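Local structure of hypothetical sugar ABC-transporter sugar binding protein (7BVT) at residues A[29-35]-A[59-65]; A[103-107]-A[130-135]; A[134-138]-A[318-322]. The protein binds the cyclic tetrasaccharide cyclic alpha-maltosyl-(1→6)-maltose and probably delivers it, as an extracellular solute-binding protein, to an ABC transporter for uptake. One frame throughout, in Å; residues are numbered along the deposited sequence.

Contact 1. Residues A[29-35]-A[59-65]; sequences EVTVWHY and RISASNV
V30, V32 and H34 exchange backbone hydrogen bonds with R59, S61, S63 and V65 in a parallel ladder between strands 28-34 and 58-64, the two strands of a beta-alpha-beta unit whose crossover is helix 38-53. Each of the three residues gives its N-H and takes one in return: V30 N donates to R59 O (2.9 Å) while V30 O accepts from S61 N, V32 repeats the pattern with S61 O and S63 N, and H34 with S63 O and V65 N. The amides of T31 and W33 face the other way, where D85 and strand 86-90 engage them, as expected of an inner strand.

At the exposed end, E29 and R59 run side by side, yet OE1 of E29 stays 4.6 Å from NE of R59. A water joins the edge instead, donating to E29 OE1 and R59 O and accepting from S61 OG.

On the face shared by V30, V32, I60 and A62, the I60 CD1 methyl presses against V30 CG1 at 3.5 Å, a tight fit; I60 and A62 also pack on helix 38-53. H34 belongs to the same face. Its ring, swung between backbone N and carbonyl carbon (chi1 65°), has ND1 bonded to W36 N, and the N64 amide, nearly perpendicular to the ring, gives ND2 to W36 O. Y35, close to a bound glucose unit, bonds through OH to E297. N64 CA sits over one face of the H34 ring, toward its rim, in a CH-pi contact 4.2 Å from the centroid, its hydrogen shared with H34 O.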
loop_
_atom_site.group_PDB
_atom_site.type_symbol
_atom_site.label_atom_id
_atom_site.label_comp_id
_atom_site.label_asym_id
_atom_site.label_seq_id
_atom_site.Cartn_x
_atom_site.Cartn_y
_atom_site.Cartn_z
ATOM N N GLU A 29 31.600 -5.100 3.535
ATOM C CA GLU A 29 30.663 -5.947 2.757
ATOM C C GLU A 29 29.300 -5.868 3.430
ATOM O O GLU A 29 29.229 -6.076 4.638
ATOM C CB GLU A 29 31.157 -7.390 2.695
ATOM C CG GLU A 29 32.574 -7.481 2.153
ATOM C CD GLU A 29 32.702 -7.331 0.649
ATOM O OE1 GLU A 29 31.657 -7.425 -0.043
ATOM O OE2 GLU A 29 33.853 -7.131 0.156
ATOM N N VAL A 30 28.276 -5.512 2.672
ATOM C CA VAL A 30 26.901 -5.311 3.178
ATOM C C VAL A 30 25.993 -6.171 2.304
ATOM O O VAL A 30 25.971 -6.020 1.075
ATOM C CB VAL A 30 26.545 -3.810 3.145
ATOM C CG1 VAL A 30 25.063 -3.547 3.399
ATOM C CG2 VAL A 30 27.373 -3.003 4.130
ATOM N N THR A 31 25.259 -7.033 2.949
ATOM C CA THR A 31 24.299 -7.891 2.248
ATOM C C THR A 31 22.895 -7.274 2.278
ATOM O O THR A 31 22.500 -6.743 3.318
ATOM C CB THR A 31 24.308 -9.287 2.822
ATOM O OG1 THR A 31 23.979 -9.240 4.206
ATOM C CG2 THR A 31 25.665 -9.936 2.579
ATOM N N VAL A 32 22.185 -7.402 1.178
ATOM C CA VAL A 32 20.783 -6.913 1.023
ATOM C C VAL A 32 19.957 -8.083 0.542
ATOM O O VAL A 32 20.331 -8.632 -0.490
ATOM C CB VAL A 32 20.666 -5.750 0.040
ATOM C CG1 VAL A 32 19.207 -5.360 -0.124
ATOM C CG2 VAL A 32 21.489 -4.569 0.474
ATOM N N TRP A 33 18.907 -8.425 1.248
ATOM C CA TRP A 33 17.899 -9.373 0.745
ATOM C C TRP A 33 16.634 -8.605 0.376
ATOM O O TRP A 33 16.205 -7.738 1.161
ATOM C CB TRP A 33 17.569 -10.442 1.744
ATOM C CG TRP A 33 18.701 -11.323 2.174
ATOM C CD1 TRP A 33 19.937 -11.386 1.636
ATOM C CD2 TRP A 33 18.655 -12.331 3.183
ATOM N NE1 TRP A 33 20.674 -12.346 2.273
ATOM C CE2 TRP A 33 19.929 -12.942 3.211
ATOM C CE3 TRP A 33 17.672 -12.773 4.056
ATOM C CZ2 TRP A 33 20.259 -13.935 4.132
ATOM C CZ3 TRP A 33 17.983 -13.799 4.925
ATOM C CH2 TRP A 33 19.258 -14.350 4.966
ATOM N N HIS A 34 16.053 -8.936 -0.766
ATOM C CA HIS A 34 14.834 -8.273 -1.264
ATOM C C HIS A 34 14.030 -9.340 -1.986
ATOM O O HIS A 34 14.606 -10.423 -2.166
ATOM C CB HIS A 34 15.155 -7.122 -2.168
ATOM C CG HIS A 34 15.833 -7.603 -3.396
ATOM N ND1 HIS A 34 15.110 -8.027 -4.493
ATOM C CD2 HIS A 34 17.153 -7.686 -3.698
ATOM C CE1 HIS A 34 15.978 -8.337 -5.460
ATOM N NE2 HIS A 34 17.240 -8.169 -5.006
ATOM N N TYR A 35 12.813 -9.028 -2.386
ATOM C CA TYR A 35 11.944 -10.023 -3.080
ATOM C C TYR A 35 11.618 -9.550 -4.494
ATOM O O TYR A 35 10.733 -10.165 -5.116
ATOM C CB TYR A 35 10.701 -10.401 -2.251
ATOM C CG TYR A 35 9.810 -9.270 -1.787
ATOM C CD1 TYR A 35 9.257 -8.370 -2.673
ATOM C CD2 TYR A 35 9.491 -9.122 -0.454
ATOM C CE1 TYR A 35 8.432 -7.321 -2.258
ATOM C CE2 TYR A 35 8.647 -8.106 -0.025
ATOM C CZ TYR A 35 8.120 -7.209 -0.930
ATOM O OH TYR A 35 7.278 -6.224 -0.463
ATOM N N ARG A 59 30.632 -2.238 -0.244
ATOM C CA ARG A 59 30.226 -3.082 -1.385
ATOM C C ARG A 59 28.924 -3.782 -0.990
ATOM O O ARG A 59 28.923 -4.516 0.039
ATOM C CB ARG A 59 31.292 -4.116 -1.762
ATOM C CG ARG A 59 30.817 -5.159 -2.762
ATOM C CD ARG A 59 31.943 -5.948 -3.443
ATOM N NE ARG A 59 31.428 -6.719 -4.593
ATOM C CZ ARG A 59 31.082 -6.198 -5.785
ATOM N NH1 ARG A 59 31.199 -4.898 -6.024
ATOM N NH2 ARG A 59 30.621 -6.983 -6.745
ATOM N N ILE A 60 27.883 -3.518 -1.782
ATOM C CA ILE A 60 26.531 -4.090 -1.590
ATOM C C ILE A 60 26.466 -5.385 -2.399
ATOM O O ILE A 60 26.788 -5.352 -3.613
ATOM C CB ILE A 60 25.426 -3.119 -2.045
ATOM C CG1 ILE A 60 25.379 -1.849 -1.177
ATOM C CG2 ILE A 60 24.083 -3.869 -2.091
ATOM C CD1 ILE A 60 24.896 -2.065 0.242
ATOM N N SER A 61 26.058 -6.447 -1.736
ATOM C CA SER A 61 25.735 -7.751 -2.345
ATOM C C SER A 61 24.254 -7.989 -2.129
ATOM O O SER A 61 23.887 -8.308 -1.021
ATOM C CB SER A 61 26.539 -8.884 -1.778
ATOM O OG SER A 61 27.894 -8.681 -2.099
ATOM N N ALA A 62 23.503 -7.899 -3.204
ATOM C CA ALA A 62 22.039 -8.033 -3.175
ATOM C C ALA A 62 21.693 -9.450 -3.590
ATOM O O ALA A 62 22.338 -9.914 -4.565
ATOM C CB ALA A 62 21.453 -7.015 -4.085
ATOM N N SER A 63 20.718 -10.056 -2.927
ATOM C CA SER A 63 20.115 -11.372 -3.294
ATOM C C SER A 63 18.591 -11.290 -3.277
ATOM O O SER A 63 17.998 -10.701 -2.336
ATOM C CB SER A 63 20.600 -12.446 -2.409
ATOM O OG SER A 63 22.023 -12.491 -2.429
ATOM N N ASN A 64 17.964 -11.936 -4.241
ATOM C CA ASN A 64 16.508 -12.175 -4.230
ATOM C C ASN A 64 16.197 -13.328 -3.290
ATOM O O ASN A 64 16.905 -14.352 -3.309
ATOM C CB ASN A 64 15.962 -12.472 -5.625
ATOM C CG ASN A 64 14.538 -12.974 -5.560
ATOM O OD1 ASN A 64 14.275 -14.167 -5.286
ATOM N ND2 ASN A 64 13.606 -12.035 -5.677
ATOM N N VAL A 65 15.189 -13.158 -2.460
ATOM C CA VAL A 65 14.536 -14.205 -1.660
ATOM C C VAL A 65 13.065 -14.137 -2.037
ATOM O O VAL A 65 12.472 -13.054 -1.972
ATOM C CB VAL A 65 14.735 -13.981 -0.150
ATOM C CG1 VAL A 65 14.006 -15.012 0.668
ATOM C CG2 VAL A 65 16.189 -13.881 0.248
HETATM O O HOH W 1 29.116 -7.458 0.076
#

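Contact 2. Residues A[103-107]-A[130-135]; sequences LADLN and GKQVSV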
loop_
_atom_site.group_PDB
_atom_site.type_symbol
_atom_site.label_atom_id
_atom_site.label_comp_id
_atom_site.label_asym_id
_atom_site.label_seq_id
_atom_site.Cartn_x
_atom_site.Cartn_y
_atom_site.Cartn_z
ATOM N N LEU A 103 16.686 -4.337 15.146
ATOM C CA LEU A 103 16.902 -3.434 14.020
ATOM C C LEU A 103 17.605 -2.179 14.516
ATOM O O LEU A 103 17.259 -1.666 15.597
ATOM C CB LEU A 103 15.571 -3.106 13.357
ATOM C CG LEU A 103 14.822 -4.300 12.775
ATOM C CD1 LEU A 103 13.482 -3.831 12.220
ATOM C CD2 LEU A 103 15.645 -4.988 11.689
ATOM N N ALA A 104 18.562 -1.722 13.742
ATOM C CA ALA A 104 19.278 -0.459 14.002
ATOM C C ALA A 104 18.337 0.733 13.874
ATOM O O ALA A 104 17.432 0.754 13.006
ATOM C CB ALA A 104 20.453 -0.261 13.100
ATOM N N ASP A 105 18.610 1.761 14.667
ATOM C CA ASP A 105 17.891 3.031 14.508
ATOM C C ASP A 105 18.515 3.820 13.361
ATOM O O ASP A 105 19.775 4.033 13.338
ATOM C CB ASP A 105 17.910 3.766 15.839
ATOM C CG ASP A 105 17.070 5.027 15.862
ATOM O OD1 ASP A 105 16.492 5.447 14.831
ATOM O OD2 ASP A 105 16.949 5.542 17.003
ATOM N N LEU A 106 17.717 4.177 12.359
ATOM C CA LEU A 106 18.220 4.882 11.154
ATOM C C LEU A 106 18.349 6.356 11.442
ATOM O O LEU A 106 19.027 7.067 10.721
ATOM C CB LEU A 106 17.311 4.585 9.957
ATOM C CG LEU A 106 17.233 3.103 9.577
ATOM C CD1 LEU A 106 16.170 2.944 8.534
ATOM C CD2 LEU A 106 18.575 2.574 9.087
ATOM N N ASN A 107 17.705 6.829 12.508
ATOM C CA ASN A 107 17.922 8.229 12.888
ATOM C C ASN A 107 19.375 8.416 13.301
ATOM O O ASN A 107 19.914 7.585 13.997
ATOM C CB ASN A 107 17.049 8.623 14.060
ATOM C CG ASN A 107 15.598 8.742 13.684
ATOM O OD1 ASN A 107 15.261 9.236 12.607
ATOM N ND2 ASN A 107 14.746 8.320 14.625
ATOM N N GLY A 130 10.465 3.958 19.487
ATOM C CA GLY A 130 11.092 5.287 19.357
ATOM C C GLY A 130 12.149 5.344 18.263
ATOM O O GLY A 130 12.548 6.408 17.872
ATOM N N LYS A 131 12.575 4.198 17.735
ATOM C CA LYS A 131 13.657 4.093 16.729
ATOM C C LYS A 131 13.070 4.081 15.316
ATOM O O LYS A 131 12.004 3.474 15.099
ATOM C CB LYS A 131 14.392 2.775 16.940
ATOM C CG LYS A 131 15.133 2.672 18.281
ATOM C CD LYS A 131 15.612 1.254 18.585
ATOM C CE LYS A 131 16.780 1.253 19.555
ATOM N NZ LYS A 131 16.905 -0.018 20.315
ATOM N N GLN A 132 13.754 4.716 14.390
ATOM C CA GLN A 132 13.356 4.648 12.973
ATOM C C GLN A 132 13.924 3.324 12.465
ATOM O O GLN A 132 15.058 3.319 11.970
ATOM C CB GLN A 132 13.905 5.848 12.248
ATOM C CG GLN A 132 13.352 5.962 10.854
ATOM C CD GLN A 132 11.902 6.365 10.865
ATOM O OE1 GLN A 132 11.551 7.448 11.335
ATOM N NE2 GLN A 132 11.031 5.498 10.370
ATOM N N VAL A 133 13.152 2.253 12.611
ATOM C CA VAL A 133 13.689 0.889 12.326
ATOM C C VAL A 133 13.482 0.517 10.849
ATOM O O VAL A 133 14.125 -0.419 10.381
ATOM C CB VAL A 133 13.081 -0.187 13.224
ATOM C CG1 VAL A 133 13.505 0.050 14.672
ATOM C CG2 VAL A 133 11.562 -0.337 13.041
ATOM N N SER A 134 12.607 1.208 10.122
ATOM C CA SER A 134 12.434 1.043 8.673
ATOM C C SER A 134 12.326 2.416 7.988
ATOM O O SER A 134 11.927 3.431 8.592
ATOM C CB SER A 134 11.257 0.147 8.318
ATOM O OG SER A 134 10.021 0.744 8.683
ATOM N N VAL A 135 12.650 2.413 6.717
ATOM C CA VAL A 135 12.392 3.571 5.840
ATOM C C VAL A 135 11.814 2.994 4.568
ATOM O O VAL A 135 12.302 1.994 4.052
ATOM C CB VAL A 135 13.652 4.439 5.643
ATOM C CG1 VAL A 135 14.769 3.660 4.962
ATOM C CG2 VAL A 135 13.370 5.720 4.907
HETATM O O HOH W 2 15.694 -1.668 17.783
HETATM O O HOH W 3 18.867 -0.944 17.972
HETATM O O HOH W 4 16.789 -0.258 10.494
HETATM O O HOH W 5 12.810 9.753 11.627
#
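D105 heads an Asx turn in the loop after helix 94-100, and the same carboxylate oxygen reaches Q132 of strand 131-136, the two chain directions lying almost at right angles. D105 OD1 is gripped by two backbone amides: N107 N closes the turn at 3.0 Å, and Q132 N crosses from the other segment at 2.9 Å. They come from opposite faces of the carboxylate, both well out of its plane, and together should restrain its rotation. With CG anti to the backbone N (chi1 -174°), the acid is carried across to K131, where OD2 rests against CA and CG. The K131 ammonium is not its partner; the extended chain leaves NZ 6.5 Å away from D105 OD2, beside two waters that donate to L103 O and hold NZ by weak bonds.

The one backbone-to-backbone bond between the segments runs the other way, from L106 N to Q132 O (2.8 Å), with the donor tilted from the carbonyl plane. Q132 is the centre of an inverse gamma turn, and its side chain, bent at chi2 (71°), curls back to give NE2 to S134 O; NE2 also bonds T123 O. The N107 amide lies over the Q132 CB, its plane perpendicular to that of the Q132 amide, and one water donates to both N107 OD1 and Q132 OE1.

Apolar contacts finish the join. L103 crosses V133 at about a right angle, CD1 meeting CB at 3.8 Å, and L106 CD1 reaches V135 CG1 at 3.9 Å. L103 and V133 also pack on helix 94-100, V135 meets L115 of helix 112-117, and A104 and V135 form backbone bonds to strand 292-301, which runs antiparallel to strand 131-136.

Contact 3. Residues A[134-138]-A[318-322]; sequences SVPVS and WFLEP
V137 and L320 bring the two backbones no nearer than 7.2 Å between CA atoms, with no hydrogen bond across, where the end of strand 131-136 faces the C-terminal end of helix 306-319. This is a sheet-to-helix junction of the solute-binding fold, made by side chains. F319 is still helical, L320 is the first residue to leave helical backbone angles, and E321 already takes the N-cap position of helix 322-332; E321 N bonds back to W318 O as the chain turns.

L320 carries much of the contact. Its CG stands anti to the carbonyl carbon (chi1 -74°), which sends the branched end to the strand: CD1 meets V135 tip to tip, 3.6 Å from CG2 and slightly farther from CG1. CD2, the other branch, comes against P136 O, a buried carbonyl oxygen without a polar partner in the model.

F319 crosses V137 at about a right angle. Its ring is further enclosed by W328, which meets it edge-to-face, and by F44 of helix 38-53. On the strand side, V135 and V137 form backbone bonds to A299 and E297 of strand 292-301. The ring atom of F319 nearest V137 is CE2, 3.9 Å from V137 CB, while the adjoining CD2 is 4.0 Å from V137 CG1.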
loop_
_atom_site.group_PDB
_atom_site.type_symbol
_atom_site.label_atom_id
_atom_site.label_comp_id
_atom_site.label_asym_id
_atom_site.label_seq_id
_atom_site.Cartn_x
_atom_site.Cartn_y
_atom_site.Cartn_z
ATOM N N SER A 134 12.607 1.208 10.122
ATOM C CA SER A 134 12.434 1.043 8.673
ATOM C C SER A 134 12.326 2.416 7.988
ATOM O O SER A 134 11.927 3.431 8.592
ATOM C CB SER A 134 11.257 0.147 8.318
ATOM O OG SER A 134 10.021 0.744 8.683
ATOM N N VAL A 135 12.650 2.413 6.717
ATOM C CA VAL A 135 12.392 3.571 5.840
ATOM C C VAL A 135 11.814 2.994 4.568
ATOM O O VAL A 135 12.302 1.994 4.052
ATOM C CB VAL A 135 13.652 4.439 5.643
ATOM C CG1 VAL A 135 14.769 3.660 4.962
ATOM C CG2 VAL A 135 13.370 5.720 4.907
ATOM N N PRO A 136 10.816 3.622 3.963
ATOM C CA PRO A 136 10.342 3.144 2.666
ATOM C C PRO A 136 11.381 3.398 1.575
ATOM O O PRO A 136 12.026 4.408 1.544
ATOM C CB PRO A 136 9.096 3.996 2.437
ATOM C CG PRO A 136 9.370 5.274 3.161
ATOM C CD PRO A 136 10.074 4.804 4.408
ATOM N N VAL A 137 11.496 2.441 0.657
ATOM C CA VAL A 137 12.331 2.563 -0.556
ATOM C C VAL A 137 11.489 2.405 -1.804
ATOM O O VAL A 137 12.026 2.640 -2.890
ATOM C CB VAL A 137 13.488 1.558 -0.526
ATOM C CG1 VAL A 137 14.455 1.984 0.562
ATOM C CG2 VAL A 137 13.048 0.125 -0.352
ATOM N N SER A 138 10.202 2.099 -1.671
ATOM C CA SER A 138 9.232 2.235 -2.782
ATOM C C SER A 138 7.862 2.504 -2.168
ATOM O O SER A 138 7.712 2.287 -0.939
ATOM C CB SER A 138 9.166 1.006 -3.603
ATOM O OG SER A 138 8.548 -0.040 -2.898
ATOM N N TRP A 318 22.111 6.928 0.079
ATOM C CA TRP A 318 22.330 7.218 -1.365
ATOM C C TRP A 318 21.068 6.873 -2.159
ATOM O O TRP A 318 20.648 7.658 -3.030
ATOM C CB TRP A 318 23.585 6.464 -1.836
ATOM C CG TRP A 318 23.801 6.614 -3.302
ATOM C CD1 TRP A 318 24.518 7.593 -3.931
ATOM C CD2 TRP A 318 23.328 5.718 -4.331
ATOM N NE1 TRP A 318 24.456 7.416 -5.296
ATOM C CE2 TRP A 318 23.789 6.252 -5.556
ATOM C CE3 TRP A 318 22.571 4.530 -4.362
ATOM C CZ2 TRP A 318 23.437 5.705 -6.780
ATOM C CZ3 TRP A 318 22.291 3.945 -5.577
ATOM C CH2 TRP A 318 22.768 4.496 -6.763
ATOM N N PHE A 319 20.505 5.717 -1.860
ATOM C CA PHE A 319 19.272 5.235 -2.508
ATOM C C PHE A 319 18.140 6.253 -2.330
ATOM O O PHE A 319 17.298 6.371 -3.221
ATOM C CB PHE A 319 18.882 3.863 -1.967
ATOM C CG PHE A 319 18.004 3.119 -2.933
ATOM C CD1 PHE A 319 18.533 2.541 -4.081
ATOM C CD2 PHE A 319 16.654 2.967 -2.680
ATOM C CE1 PHE A 319 17.729 1.815 -4.937
ATOM C CE2 PHE A 319 15.866 2.227 -3.546
ATOM C CZ PHE A 319 16.404 1.667 -4.680
ATOM N N LEU A 320 18.156 7.013 -1.231
ATOM C CA LEU A 320 17.037 7.948 -0.901
ATOM C C LEU A 320 17.344 9.386 -1.325
ATOM O O LEU A 320 16.553 10.277 -1.005
ATOM C CB LEU A 320 16.761 7.833 0.602
ATOM C CG LEU A 320 16.044 6.534 0.989
ATOM C CD1 LEU A 320 15.977 6.353 2.493
ATOM C CD2 LEU A 320 14.640 6.449 0.370
ATOM N N GLU A 321 18.460 9.639 -2.022
ATOM C CA GLU A 321 18.700 11.000 -2.572
ATOM C C GLU A 321 17.724 11.215 -3.725
ATOM O O GLU A 321 17.352 10.243 -4.430
ATOM C CB GLU A 321 20.153 11.153 -3.013
ATOM C CG GLU A 321 21.120 11.024 -1.858
ATOM C CD GLU A 321 22.591 11.141 -2.194
ATOM O OE1 GLU A 321 22.923 11.255 -3.398
ATOM O OE2 GLU A 321 23.393 11.118 -1.249
ATOM N N PRO A 322 17.310 12.475 -3.974
ATOM C CA PRO A 322 16.285 12.741 -4.982
ATOM C C PRO A 322 16.605 12.154 -6.363
ATOM O O PRO A 322 15.704 11.618 -7.033
ATOM C CB PRO A 322 16.190 14.269 -5.027
ATOM C CG PRO A 322 16.765 14.747 -3.722
ATOM C CD PRO A 322 17.714 13.676 -3.214
#

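Overall arrangement
From the N terminus, contact 1 closes first, joining strands 28-34 and 58-64 across the intervening helix 38-53. Contact 2 follows in series, bringing the loop after helix 94-100 onto strand 131-136 and enclosing 22 residues that include helices 112-117 and 120-125. Contact 3 starts where contact 2 ends: they share S134 and V135, and 179 residues pass before the chain returns at the end of helix 306-319. All three reach one mixed sheet, in which strand 292-301 lies beside 131-136. Contacts 2 and 3 have centres about 13 Å apart, whereas contacts 1 and 3 approach to about 7 Å between nearest atoms without touching.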